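Local coordinates for phytase (Debaryomyces castellii, PDB 2GFI), which probably removes phosphate from the 3-position of phytate (inositol hexakisphosphate) by hydrolysis, as a 3-phytase of the histidine acid phosphatase family, at residues Ala85-Leu90 against Asp106-Phe111; Leu101-Asp106 against Ala268-Asp273; Thr134-Lys139 against Gly372-Ile377; Lys81-Val86 against Phe256-Tyr261. All coordinates share one frame; numbering follows the deposited sequence.

Contact 1 (Ala85-Leu90 against Asp106-Phe111); sequences AVYEKL and DDYEYF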
loop_
_atom_site.group_PDB
_atom_site.type_symbol
_atom_site.label_atom_id
_atom_site.label_comp_id
_atom_site.label_asym_id
_atom_site.label_seq_id
_atom_site.Cartn_x
_atom_site.Cartn_y
_atom_site.Cartn_z
ATOM N N ALA A 85 13.582 -22.341 -27.510
ATOM C CA ALA A 85 14.974 -22.383 -27.989
ATOM C C ALA A 85 16.009 -21.781 -27.007
ATOM O O ALA A 85 17.074 -22.366 -26.779
ATOM C CB ALA A 85 15.096 -21.752 -29.406
ATOM N N VAL A 86 15.708 -20.628 -26.416
ATOM C CA VAL A 86 16.611 -20.061 -25.419
ATOM C C VAL A 86 16.650 -20.951 -24.200
ATOM O O VAL A 86 17.722 -21.219 -23.667
ATOM C CB VAL A 86 16.272 -18.588 -25.013
ATOM C CG1 VAL A 86 17.369 -18.029 -24.059
ATOM C CG2 VAL A 86 16.230 -17.697 -26.239
ATOM N N TYR A 87 15.488 -21.413 -23.746
ATOM C CA TYR A 87 15.431 -22.288 -22.598
ATOM C C TYR A 87 16.343 -23.511 -22.809
ATOM O O TYR A 87 17.051 -23.930 -21.893
ATOM C CB TYR A 87 13.985 -22.743 -22.357
ATOM C CG TYR A 87 13.842 -23.826 -21.288
ATOM C CD1 TYR A 87 13.702 -23.492 -19.927
ATOM C CD2 TYR A 87 13.814 -25.186 -21.648
ATOM C CE1 TYR A 87 13.552 -24.495 -18.945
ATOM C CE2 TYR A 87 13.661 -26.178 -20.706
ATOM C CZ TYR A 87 13.543 -25.826 -19.357
ATOM O OH TYR A 87 13.403 -26.829 -18.452
ATOM N N GLU A 88 16.279 -24.088 -24.021
ATOM C CA GLU A 88 17.025 -25.280 -24.384
ATOM C C GLU A 88 18.529 -24.986 -24.466
ATOM O O GLU A 88 19.317 -25.796 -23.982
ATOM C CB GLU A 88 16.486 -25.893 -25.686
ATOM C CG GLU A 88 15.187 -26.702 -25.542
ATOM C CD GLU A 88 15.205 -27.741 -24.400
ATOM O OE1 GLU A 88 16.284 -28.275 -24.031
ATOM O OE2 GLU A 88 14.120 -28.064 -23.849
ATOM N N LYS A 89 18.912 -23.840 -25.054
ATOM C CA LYS A 89 20.305 -23.373 -25.001
ATOM C C LYS A 89 20.785 -23.278 -23.554
ATOM O O LYS A 89 21.867 -23.757 -23.244
ATOM C CB LYS A 89 20.505 -22.034 -25.717
ATOM C CG LYS A 89 20.530 -22.178 -27.222
ATOM C CD LYS A 89 20.572 -20.864 -27.997
ATOM C CE LYS A 89 21.990 -20.289 -28.046
ATOM N NZ LYS A 89 22.080 -19.201 -29.068
ATOM N N LEU A 90 19.961 -22.711 -22.664
ATOM C CA LEU A 90 20.352 -22.577 -21.266
ATOM C C LEU A 90 20.467 -23.933 -20.612
ATOM O O LEU A 90 21.440 -24.198 -19.917
ATOM C CB LEU A 90 19.381 -21.693 -20.475
ATOM C CG LEU A 90 19.322 -20.234 -20.913
ATOM C CD1 LEU A 90 18.175 -19.555 -20.265
ATOM C CD2 LEU A 90 20.622 -19.530 -20.615
ATOM N N ASP A 106 17.265 -25.479 -10.842
ATOM C CA ASP A 106 16.316 -26.020 -9.863
ATOM C C ASP A 106 15.104 -26.726 -10.432
ATOM O O ASP A 106 13.973 -26.404 -10.062
ATOM C CB ASP A 106 15.887 -24.945 -8.870
ATOM C CG ASP A 106 17.067 -24.267 -8.228
ATOM O OD1 ASP A 106 16.941 -23.070 -7.883
ATOM O OD2 ASP A 106 18.166 -24.839 -8.052
ATOM N N ASP A 107 15.329 -27.713 -11.304
ATOM C CA ASP A 107 14.221 -28.335 -12.011
ATOM C C ASP A 107 13.399 -27.225 -12.572
ATOM O O ASP A 107 12.196 -27.120 -12.300
ATOM C CB ASP A 107 13.345 -29.153 -11.063
ATOM C CG ASP A 107 14.092 -30.299 -10.438
ATOM O OD1 ASP A 107 15.094 -30.768 -11.069
ATOM O OD2 ASP A 107 13.731 -30.791 -9.333
ATOM N N TYR A 108 14.057 -26.355 -13.314
ATOM C CA TYR A 108 13.364 -25.229 -13.840
ATOM C C TYR A 108 12.675 -25.693 -15.117
ATOM O O TYR A 108 13.325 -26.087 -16.079
ATOM C CB TYR A 108 14.346 -24.102 -14.075
ATOM C CG TYR A 108 13.750 -22.860 -14.653
ATOM C CD1 TYR A 108 12.813 -22.104 -13.942
ATOM C CD2 TYR A 108 14.152 -22.407 -15.906
ATOM C CE1 TYR A 108 12.287 -20.949 -14.486
ATOM C CE2 TYR A 108 13.643 -21.248 -16.440
ATOM C CZ TYR A 108 12.710 -20.529 -15.735
ATOM O OH TYR A 108 12.223 -19.367 -16.293
ATOM N N GLU A 109 11.356 -25.702 -15.088
ATOM C CA GLU A 109 10.594 -26.110 -16.238
ATOM C C GLU A 109 10.394 -24.941 -17.194
ATOM O O GLU A 109 10.380 -23.790 -16.793
ATOM C CB GLU A 109 9.255 -26.654 -15.786
ATOM C CG GLU A 109 9.371 -27.927 -14.965
ATOM C CD GLU A 109 8.005 -28.510 -14.610
ATOM O OE1 GLU A 109 7.088 -27.774 -14.150
ATOM O OE2 GLU A 109 7.829 -29.731 -14.799
ATOM N N TYR A 110 10.268 -25.244 -18.476
ATOM C CA TYR A 110 9.847 -24.241 -19.422
ATOM C C TYR A 110 8.376 -23.915 -19.109
ATOM O O TYR A 110 7.601 -24.831 -18.805
ATOM C CB TYR A 110 10.003 -24.752 -20.834
ATOM C CG TYR A 110 9.532 -23.735 -21.821
ATOM C CD1 TYR A 110 10.064 -22.459 -21.820
ATOM C CD2 TYR A 110 8.540 -24.039 -22.760
ATOM C CE1 TYR A 110 9.608 -21.494 -22.722
ATOM C CE2 TYR A 110 8.095 -23.071 -23.688
ATOM C CZ TYR A 110 8.628 -21.809 -23.645
ATOM O OH TYR A 110 8.205 -20.830 -24.513
ATOM N N PHE A 111 7.997 -22.630 -19.159
ATOM C CA PHE A 111 6.703 -22.223 -18.601
ATOM C C PHE A 111 5.470 -22.522 -19.471
ATOM O O PHE A 111 4.337 -22.471 -19.008
ATOM C CB PHE A 111 6.735 -20.772 -18.193
ATOM C CG PHE A 111 6.846 -19.805 -19.335
ATOM C CD1 PHE A 111 5.708 -19.254 -19.904
ATOM C CD2 PHE A 111 8.074 -19.392 -19.786
ATOM C CE1 PHE A 111 5.805 -18.315 -20.917
ATOM C CE2 PHE A 111 8.193 -18.483 -20.815
ATOM C CZ PHE A 111 7.065 -17.938 -21.383
HETATM O O HOH W 1 10.294 -27.991 -19.156
#

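Contact 2 (Leu101-Asp106 against Ala268-Asp273); sequences LAFLND and ASPMCD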
loop_
_atom_site.group_PDB
_atom_site.type_symbol
_atom_site.label_atom_id
_atom_site.label_comp_id
_atom_site.label_asym_id
_atom_site.label_seq_id
_atom_site.Cartn_x
_atom_site.Cartn_y
_atom_site.Cartn_z
ATOM N N LEU A 101 21.478 -16.503 -12.781
ATOM C CA LEU A 101 20.919 -17.613 -13.564
ATOM C C LEU A 101 20.807 -18.917 -12.780
ATOM O O LEU A 101 20.385 -19.933 -13.332
ATOM C CB LEU A 101 21.709 -17.816 -14.855
ATOM C CG LEU A 101 21.737 -16.645 -15.847
ATOM C CD1 LEU A 101 22.500 -17.057 -17.083
ATOM C CD2 LEU A 101 20.322 -16.201 -16.201
ATOM N N ALA A 102 21.130 -18.890 -11.487
ATOM C CA ALA A 102 21.135 -20.140 -10.682
ATOM C C ALA A 102 19.808 -20.884 -10.639
ATOM O O ALA A 102 19.782 -22.112 -10.522
ATOM C CB ALA A 102 21.642 -19.890 -9.246
ATOM N N PHE A 103 18.700 -20.151 -10.693
ATOM C CA PHE A 103 17.385 -20.792 -10.625
ATOM C C PHE A 103 17.230 -21.827 -11.753
ATOM O O PHE A 103 16.352 -22.697 -11.676
ATOM C CB PHE A 103 16.266 -19.743 -10.720
ATOM C CG PHE A 103 16.240 -19.010 -12.049
ATOM C CD1 PHE A 103 15.475 -19.491 -13.112
ATOM C CD2 PHE A 103 16.989 -17.845 -12.238
ATOM C CE1 PHE A 103 15.457 -18.821 -14.336
ATOM C CE2 PHE A 103 16.991 -17.187 -13.473
ATOM C CZ PHE A 103 16.196 -17.653 -14.507
ATOM N N LEU A 104 18.062 -21.701 -12.789
ATOM C CA LEU A 104 18.067 -22.612 -13.949
ATOM C C LEU A 104 18.396 -24.039 -13.584
ATOM O O LEU A 104 17.918 -24.951 -14.235
ATOM C CB LEU A 104 19.021 -22.134 -15.040
ATOM C CG LEU A 104 18.630 -20.822 -15.736
ATOM C CD1 LEU A 104 19.713 -20.386 -16.666
ATOM C CD2 LEU A 104 17.310 -20.983 -16.492
ATOM N N ASN A 105 19.188 -24.219 -12.527
ATOM C CA ASN A 105 19.480 -25.546 -11.939
ATOM C C ASN A 105 18.294 -26.233 -11.231
ATOM O O ASN A 105 18.324 -27.448 -11.007
ATOM C CB ASN A 105 20.615 -25.456 -10.895
ATOM C CG ASN A 105 21.849 -24.715 -11.401
ATOM O OD1 ASN A 105 22.313 -24.935 -12.509
ATOM N ND2 ASN A 105 22.371 -23.816 -10.568
ATOM N N ASP A 106 17.265 -25.479 -10.842
ATOM C CA ASP A 106 16.316 -26.020 -9.863
ATOM C C ASP A 106 15.104 -26.726 -10.432
ATOM O O ASP A 106 13.973 -26.404 -10.062
ATOM C CB ASP A 106 15.887 -24.945 -8.870
ATOM C CG ASP A 106 17.067 -24.267 -8.228
ATOM O OD1 ASP A 106 16.941 -23.070 -7.883
ATOM O OD2 ASP A 106 18.166 -24.839 -8.052
ATOM N N ALA A 268 4.798 -15.109 -11.658
ATOM C CA ALA A 268 6.142 -14.767 -11.174
ATOM C C ALA A 268 7.148 -15.388 -12.115
ATOM O O ALA A 268 6.952 -16.487 -12.635
ATOM C CB ALA A 268 6.394 -15.258 -9.740
ATOM N N SER A 269 8.239 -14.691 -12.352
ATOM C CA SER A 269 9.254 -15.244 -13.216
ATOM C C SER A 269 10.633 -15.012 -12.636
ATOM O O SER A 269 11.049 -13.881 -12.502
ATOM C CB SER A 269 9.194 -14.574 -14.576
ATOM O OG SER A 269 10.255 -15.044 -15.384
ATOM N N PRO A 270 11.360 -16.088 -12.357
ATOM C CA PRO A 270 12.771 -15.967 -12.024
ATOM C C PRO A 270 13.542 -15.256 -13.129
ATOM O O PRO A 270 14.526 -14.633 -12.865
ATOM C CB PRO A 270 13.231 -17.425 -11.908
ATOM C CG PRO A 270 12.210 -18.212 -12.585
ATOM C CD PRO A 270 10.901 -17.497 -12.369
ATOM N N MET A 271 13.058 -15.305 -14.350
ATOM C CA MET A 271 13.773 -14.743 -15.480
ATOM C C MET A 271 13.726 -13.220 -15.417
ATOM O O MET A 271 14.638 -12.535 -15.925
ATOM C CB MET A 271 13.129 -15.278 -16.768
ATOM C CG MET A 271 13.946 -15.102 -17.989
ATOM S SD MET A 271 15.469 -16.028 -17.958
ATOM C CE MET A 271 14.924 -17.693 -18.432
ATOM N N CYS A 272 12.668 -12.695 -14.775
ATOM C CA CYS A 272 12.571 -11.251 -14.487
ATOM C C CYS A 272 13.681 -10.772 -13.552
ATOM O O CYS A 272 13.969 -9.549 -13.507
ATOM C CB CYS A 272 11.238 -10.884 -13.856
ATOM S SG CYS A 272 9.888 -11.095 -15.003
ATOM N N ASP A 273 14.280 -11.710 -12.814
ATOM C CA ASP A 273 15.305 -11.309 -11.821
ATOM C C ASP A 273 16.686 -11.118 -12.348
ATOM O O ASP A 273 17.569 -10.771 -11.589
ATOM C CB ASP A 273 15.386 -12.322 -10.714
ATOM C CG ASP A 273 14.085 -12.534 -10.089
ATOM O OD1 ASP A 273 13.264 -11.572 -10.110
ATOM O OD2 ASP A 273 13.778 -13.612 -9.575
#

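Contact 3 (Thr134-Lys139 against Gly372-Ile377); sequences TTDAMK and GARTII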
loop_
_atom_site.group_PDB
_atom_site.type_symbol
_atom_site.label_atom_id
_atom_site.label_comp_id
_atom_site.label_asym_id
_atom_site.label_seq_id
_atom_site.Cartn_x
_atom_site.Cartn_y
_atom_site.Cartn_z
ATOM N N THR A 134 -8.146 -13.743 -18.968
ATOM C CA THR A 134 -9.587 -13.856 -19.005
ATOM C C THR A 134 -10.163 -13.212 -17.749
ATOM O O THR A 134 -11.220 -12.603 -17.799
ATOM C CB THR A 134 -10.044 -15.294 -19.101
ATOM O OG1 THR A 134 -9.509 -16.017 -17.986
ATOM C CG2 THR A 134 -9.491 -15.976 -20.343
ATOM N N THR A 135 -9.466 -13.390 -16.633
ATOM C CA THR A 135 -9.803 -12.778 -15.350
ATOM C C THR A 135 -9.804 -11.267 -15.482
ATOM O O THR A 135 -10.757 -10.590 -15.075
ATOM C CB THR A 135 -8.813 -13.256 -14.299
ATOM O OG1 THR A 135 -8.961 -14.670 -14.138
ATOM C CG2 THR A 135 -9.125 -12.694 -12.945
ATOM N N ASP A 136 -8.754 -10.752 -16.098
ATOM C CA ASP A 136 -8.612 -9.345 -16.388
ATOM C C ASP A 136 -9.802 -8.838 -17.204
ATOM O O ASP A 136 -10.358 -7.796 -16.874
ATOM C CB ASP A 136 -7.307 -9.203 -17.155
ATOM C CG ASP A 136 -7.057 -7.809 -17.682
ATOM O OD1 ASP A 136 -7.870 -6.914 -17.455
ATOM O OD2 ASP A 136 -6.053 -7.514 -18.354
ATOM N N ALA A 137 -10.186 -9.559 -18.274
ATOM C CA ALA A 137 -11.304 -9.169 -19.120
ATOM C C ALA A 137 -12.615 -9.264 -18.377
ATOM O O ALA A 137 -13.420 -8.348 -18.447
ATOM C CB ALA A 137 -11.339 -10.025 -20.435
ATOM N N MET A 138 -12.838 -10.363 -17.656
ATOM C CA MET A 138 -14.039 -10.517 -16.837
ATOM C C MET A 138 -14.183 -9.388 -15.791
ATOM O O MET A 138 -15.227 -8.757 -15.703
ATOM C CB MET A 138 -14.071 -11.899 -16.172
ATOM C CG MET A 138 -15.413 -12.259 -15.506
ATOM S SD MET A 138 -15.691 -14.031 -15.124
ATOM C CE MET A 138 -16.623 -14.493 -16.549
ATOM N N LYS A 139 -13.135 -9.095 -15.028
ATOM C CA LYS A 139 -13.199 -8.044 -13.985
ATOM C C LYS A 139 -13.463 -6.694 -14.616
ATOM O O LYS A 139 -14.156 -5.852 -14.021
ATOM C CB LYS A 139 -11.899 -7.953 -13.180
ATOM C CG LYS A 139 -11.590 -9.127 -12.331
ATOM C CD LYS A 139 -10.326 -8.840 -11.510
ATOM C CE LYS A 139 -10.015 -9.965 -10.527
ATOM N NZ LYS A 139 -8.559 -9.964 -10.210
ATOM N N GLY A 372 -4.544 -6.446 -22.093
ATOM C CA GLY A 372 -5.814 -6.055 -21.528
ATOM C C GLY A 372 -6.036 -4.562 -21.695
ATOM O O GLY A 372 -6.853 -3.973 -20.980
ATOM N N ALA A 373 -5.302 -3.939 -22.622
ATOM C CA ALA A 373 -5.458 -2.514 -22.938
ATOM C C ALA A 373 -6.917 -2.108 -23.156
ATOM O O ALA A 373 -7.690 -2.849 -23.761
ATOM C CB ALA A 373 -4.652 -2.159 -24.164
ATOM N N ARG A 374 -7.265 -0.909 -22.700
ATOM C CA ARG A 374 -8.599 -0.405 -22.831
ATOM C C ARG A 374 -8.531 1.039 -23.266
ATOM O O ARG A 374 -7.951 1.889 -22.592
ATOM C CB ARG A 374 -9.391 -0.580 -21.513
ATOM C CG ARG A 374 -8.676 -0.076 -20.252
ATOM C CD ARG A 374 -9.044 -0.801 -18.990
ATOM N NE ARG A 374 -8.516 -2.150 -19.051
ATOM C CZ ARG A 374 -8.682 -3.093 -18.131
ATOM N NH1 ARG A 374 -9.388 -2.858 -17.022
ATOM N NH2 ARG A 374 -8.101 -4.274 -18.316
ATOM N N THR A 375 -9.081 1.324 -24.428
ATOM C CA THR A 375 -9.220 2.691 -24.839
ATOM C C THR A 375 -10.709 2.970 -24.793
ATOM O O THR A 375 -11.506 2.294 -25.434
ATOM C CB THR A 375 -8.618 2.881 -26.250
ATOM O OG1 THR A 375 -7.197 3.086 -26.108
ATOM C CG2 THR A 375 -9.173 4.153 -26.952
ATOM N N ILE A 376 -11.088 3.936 -23.979
ATOM C CA ILE A 376 -12.497 4.251 -23.819
ATOM C C ILE A 376 -12.750 5.705 -24.228
ATOM O O ILE A 376 -11.982 6.606 -23.861
ATOM C CB ILE A 376 -12.908 4.014 -22.370
ATOM C CG1 ILE A 376 -13.098 2.508 -22.108
ATOM C CG2 ILE A 376 -14.140 4.848 -22.005
ATOM C CD1 ILE A 376 -13.064 2.173 -20.624
ATOM N N ILE A 377 -13.797 5.904 -25.031
ATOM C CA ILE A 377 -14.396 7.217 -25.244
ATOM C C ILE A 377 -15.693 7.316 -24.460
ATOM O O ILE A 377 -16.577 6.486 -24.630
ATOM C CB ILE A 377 -14.635 7.439 -26.737
ATOM C CG1 ILE A 377 -13.320 7.185 -27.493
ATOM C CG2 ILE A 377 -15.177 8.857 -26.976
ATOM C CD1 ILE A 377 -13.444 7.111 -28.997
HETATM O O HOH W 2 -9.472 -5.510 -15.638
#

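Contact 4 (Lys81-Val86 against Phe256-Tyr261); sequences KKYKAV and FGYCAY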
loop_
_atom_site.group_PDB
_atom_site.type_symbol
_atom_site.label_atom_id
_atom_site.label_comp_id
_atom_site.label_asym_id
_atom_site.label_seq_id
_atom_site.Cartn_x
_atom_site.Cartn_y
_atom_site.Cartn_z
ATOM N N LYS A 81 8.248 -20.129 -29.306
ATOM C CA LYS A 81 9.262 -21.046 -29.830
ATOM C C LYS A 81 10.661 -20.508 -29.672
ATOM O O LYS A 81 11.604 -21.291 -29.419
ATOM C CB LYS A 81 8.958 -21.489 -31.259
ATOM C CG LYS A 81 7.776 -22.434 -31.264
ATOM C CD LYS A 81 7.553 -23.176 -32.585
ATOM C CE LYS A 81 6.537 -24.273 -32.351
ATOM N NZ LYS A 81 6.363 -25.115 -33.557
ATOM N N LYS A 82 10.801 -19.180 -29.796
ATOM C CA LYS A 82 12.070 -18.544 -29.489
ATOM C C LYS A 82 12.425 -18.715 -28.019
ATOM O O LYS A 82 13.597 -18.950 -27.696
ATOM C CB LYS A 82 12.072 -17.049 -29.867
ATOM C CG LYS A 82 12.171 -16.815 -31.362
ATOM C CD LYS A 82 11.688 -15.402 -31.713
ATOM C CE LYS A 82 11.846 -15.087 -33.179
ATOM N NZ LYS A 82 13.247 -15.374 -33.630
ATOM N N TYR A 83 11.436 -18.584 -27.134
ATOM C CA TYR A 83 11.677 -18.747 -25.687
ATOM C C TYR A 83 12.095 -20.189 -25.400
ATOM O O TYR A 83 12.993 -20.442 -24.597
ATOM C CB TYR A 83 10.464 -18.331 -24.811
ATOM C CG TYR A 83 9.937 -16.930 -25.048
ATOM C CD1 TYR A 83 10.785 -15.899 -25.473
ATOM C CD2 TYR A 83 8.583 -16.626 -24.842
ATOM C CE1 TYR A 83 10.301 -14.611 -25.692
ATOM C CE2 TYR A 83 8.091 -15.331 -25.063
ATOM C CZ TYR A 83 8.961 -14.339 -25.478
ATOM O OH TYR A 83 8.504 -13.060 -25.730
ATOM N N LYS A 84 11.430 -21.130 -26.056
ATOM C CA LYS A 84 11.754 -22.556 -25.893
ATOM C C LYS A 84 13.205 -22.854 -26.342
ATOM O O LYS A 84 13.958 -23.537 -25.627
ATOM C CB LYS A 84 10.731 -23.420 -26.628
ATOM C CG LYS A 84 10.880 -24.921 -26.375
ATOM C CD LYS A 84 11.264 -25.171 -24.942
ATOM C CE LYS A 84 10.953 -26.612 -24.494
ATOM N NZ LYS A 84 11.694 -27.636 -25.240
ATOM N N ALA A 85 13.582 -22.341 -27.510
ATOM C CA ALA A 85 14.974 -22.383 -27.989
ATOM C C ALA A 85 16.009 -21.781 -27.007
ATOM O O ALA A 85 17.074 -22.366 -26.779
ATOM C CB ALA A 85 15.096 -21.752 -29.406
ATOM N N VAL A 86 15.708 -20.628 -26.416
ATOM C CA VAL A 86 16.611 -20.061 -25.419
ATOM C C VAL A 86 16.650 -20.951 -24.200
ATOM O O VAL A 86 17.722 -21.219 -23.667
ATOM C CB VAL A 86 16.272 -18.588 -25.013
ATOM C CG1 VAL A 86 17.369 -18.029 -24.059
ATOM C CG2 VAL A 86 16.230 -17.697 -26.239
ATOM N N PHE A 256 13.723 -10.931 -21.961
ATOM C CA PHE A 256 12.745 -9.911 -21.504
ATOM C C PHE A 256 11.329 -10.327 -21.759
ATOM O O PHE A 256 10.524 -10.285 -20.833
ATOM C CB PHE A 256 12.972 -8.527 -22.123
ATOM C CG PHE A 256 14.192 -7.862 -21.643
ATOM C CD1 PHE A 256 14.185 -7.167 -20.438
ATOM C CD2 PHE A 256 15.372 -7.931 -22.392
ATOM C CE1 PHE A 256 15.357 -6.527 -19.991
ATOM C CE2 PHE A 256 16.524 -7.312 -21.970
ATOM C CZ PHE A 256 16.524 -6.599 -20.761
ATOM N N GLY A 257 11.022 -10.744 -22.990
ATOM C CA GLY A 257 9.690 -11.289 -23.296
ATOM C C GLY A 257 9.418 -12.560 -22.484
ATOM O O GLY A 257 8.307 -12.797 -21.984
ATOM N N TYR A 258 10.430 -13.394 -22.344
ATOM C CA TYR A 258 10.297 -14.617 -21.585
ATOM C C TYR A 258 9.839 -14.258 -20.160
ATOM O O TYR A 258 8.893 -14.839 -19.637
ATOM C CB TYR A 258 11.676 -15.309 -21.594
ATOM C CG TYR A 258 11.708 -16.722 -21.073
ATOM C CD1 TYR A 258 12.156 -17.782 -21.891
ATOM C CD2 TYR A 258 11.321 -17.019 -19.752
ATOM C CE1 TYR A 258 12.220 -19.081 -21.414
ATOM C CE2 TYR A 258 11.388 -18.302 -19.273
ATOM C CZ TYR A 258 11.836 -19.336 -20.106
ATOM O OH TYR A 258 11.868 -20.630 -19.615
ATOM N N CYS A 259 10.538 -13.302 -19.538
ATOM C CA CYS A 259 10.159 -12.740 -18.251
ATOM C C CYS A 259 8.673 -12.283 -18.256
ATOM O O CYS A 259 7.875 -12.703 -17.417
ATOM C CB CYS A 259 11.100 -11.561 -17.923
ATOM S SG CYS A 259 10.428 -10.293 -16.835
ATOM N N ALA A 260 8.322 -11.449 -19.239
ATOM C CA ALA A 260 6.959 -10.908 -19.344
ATOM C C ALA A 260 5.953 -12.023 -19.456
ATOM O O ALA A 260 4.974 -12.032 -18.735
ATOM C CB ALA A 260 6.853 -9.954 -20.492
ATOM N N TYR A 261 6.218 -12.983 -20.347
ATOM C CA TYR A 261 5.346 -14.140 -20.493
ATOM C C TYR A 261 5.307 -15.116 -19.358
ATOM O O TYR A 261 4.247 -15.604 -19.053
ATOM C CB TYR A 261 5.518 -14.804 -21.870
ATOM C CG TYR A 261 4.899 -13.877 -22.853
ATOM C CD1 TYR A 261 3.522 -13.800 -22.955
ATOM C CD2 TYR A 261 5.680 -12.996 -23.584
ATOM C CE1 TYR A 261 2.925 -12.912 -23.801
ATOM C CE2 TYR A 261 5.085 -12.093 -24.460
ATOM C CZ TYR A 261 3.698 -12.067 -24.550
ATOM O OH TYR A 261 3.083 -11.177 -25.382
#

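Contact 1 (Ala85-Leu90 against Asp106-Phe111)
Tyr87 reaches from its helix to the loop Asp106-Phe111 and joins it at two places: by its hydroxyl and by one ring face. Its CG stands anti to the backbone N (chi1 172°), which extends the ring toward the loop. The hydroxyl donates to the carbonyl of Tyr108, with OH to O modelled at 2.5 Å, so short that the exact length is doubtful, and that oxygen sits at the ring edge, in its plane. Over the ring lies Tyr110, whose CB stands 3.7 Å from the Tyr87 centroid and only 2° off the normal, a nearly ideal CH-pi contact. The two tyrosine rings themselves meet obliquely, planes at 50°. Tyr108 adds its own ring from another direction, CD2 lying 3.7 Å from Tyr87 CE1. Anchoring of this kind, an aromatic residue of a helix pinning a loop that has no regular structure, occurs here at the surface of the histidine phosphatase fold, between helix 77-91 and the chain leading on to helix 133-148. A water accepts from Tyr110 N at 2.8 Å and gives a weak bond to Tyr87 OH. Further out, Tyr87 and Tyr108 both lean on Tyr258 of helix 249-266, and Tyr110 packs on Tyr83.

Contact 2 (Leu101-Asp106 against Ala268-Asp273)
Phe103 lays one face of its ring on Pro270, and the conformations on both sides explain how. With chi1 at 64°, the ring's CG is placed between the backbone N and the carbonyl carbon, a cramped rotamer that brings the ring up to the proline, the two side chains crossing at about a right angle. Pro270 CB is 3.4 Å from the ring centroid, 18° off the normal, a CH-pi contact displaced toward the rim; CB comes within 3.3 Å of Phe103 CD1, while Pro270 CG follows at 3.5 Å from the same CD1. On the opposite face lie Leu104 CG and the carbonyl oxygen of Leu101, from the ring's own 3-10 turn, so the phenyl group is sandwiched. Met271 approaches differently. Its chain leaves anti to the backbone N, then bends at chi2 (65°) and chi3, which carries the sulfur to the ring edge: SD is 3.9 Å from Phe103 CZ and lies in the ring plane, a Met-aromatic contact. The turn bearing Pro270 and Met271 is itself shaped by Ser269, whose OG accepts from Met271 N at 3.0 Å and also bonds Glu262. Nearby, Ala102 packs on Ala102 of the second subunit. The arrangement is an ST turn running into a 3-10 segment, tied by the Cys259-Cys272 disulfide to helix 249-266 and packed on a second 3-10 turn of the histidine phosphatase fold.

Contact 3 (Thr134-Lys139 against Gly372-Ile377)
Side-chain torsions on both sides aim the charged groups of Asp136 and Arg374 at each other: the aspartate holds CG anti to its amide nitrogen (chi1 174°), whereas the arginine sets CG between the backbone N and the carbonyl carbon (chi1 50°) and turns at chi3, folding its guanidinium back beside its own strand entrance. There NE and NH2 grip one atom side-on, the carbonyl oxygen of Gly372, at 3.1 Å from NE and 3.0 Å from NH2. NH2 also bonds Asp136 OD1 at 2.8 Å, a salt bridge using the syn lone pair, with the oxygen in the guanidinium plane. Carboxylate and guanidinium are nearly coplanar, 29° apart. The other oxygen, Asp136 OD2, rests 3.5 Å from Gly372 CA, directly against the bare backbone. Arg374 NH1 donates to a water, 3.0 Å away, that probably bonds Asp136 O. Glu72 brings a like charge close to Asp136 OD2, which the arginine probably helps to offset, and Tyr43 meets the guanidinium by cation-pi. This buried ion pair fastens helix 133-148 to the start of strand 374-382, in the central sheet of the histidine phosphatase fold, where Gly372 pairs through its backbone with His70, the predicted nucleophile.

Contact 4 (Lys81-Val86 against Phe256-Tyr261)
Tyr83 and Tyr258 provide most of the aromatic packing, with Tyr261 completing a cluster of three rings between the helices. The pairs are oblique: Tyr83 and Tyr258 have planes at 59° and centroids 5.8 Å apart, while Tyr83 and Tyr261 lie closer to parallel, at 31°. Apolar carbon contacts come next. Tyr83, its CG anti to the carbonyl carbon so that the ring projects at the second helix, touches Tyr258 CD1 with its CB at 3.4 Å as the two side chains slide past one another in opposite directions. The outer part of the same ring meets Tyr261, Tyr83 CE2 to Tyr261 CD2 at 3.7 Å. The third kind is ring against backbone. One face of Tyr83 covers the amide nitrogen of Tyr258, which sits 3.5 Å above the plane toward the rim. At Gly257 the hydroxyl comes down on bare backbone, Tyr83 OH to Gly257 CA at 3.2 Å. Over segments 81-86 and 256-261 the helix axes approach to 10.0 Å and cross at -108°. Phe111 meets the Tyr258 ring edge-to-face. With ring-to-ring and ring-to-backbone van der Waals contact dominating the interface, its hold probably depends on close shape matching, not on charge.

In the fold
Contacts 1, 2 and 4 form one connected region, whereas contact 3 stands apart from it. Contacts 1 and 4 both draw on helix 77-91, their centres 9 Å apart, and meet where the Tyr258 hydroxyl is 3.4 Å from Tyr87 CD1. Contact 2 shares Asp106 with contact 1 and is joined to contact 4 covalently, Cys272 SG to Cys259 SG at 2.1 Å. Contact 3 lies about 24 Å from contact 4, centre to centre, with nearest atoms about 10 Å apart. Yet the Tyr261 side chain and Gly372 are each about 6 Å from the side chain of His70, and about 7 and 9 Å from that of Asp333, consistent with an active site between them.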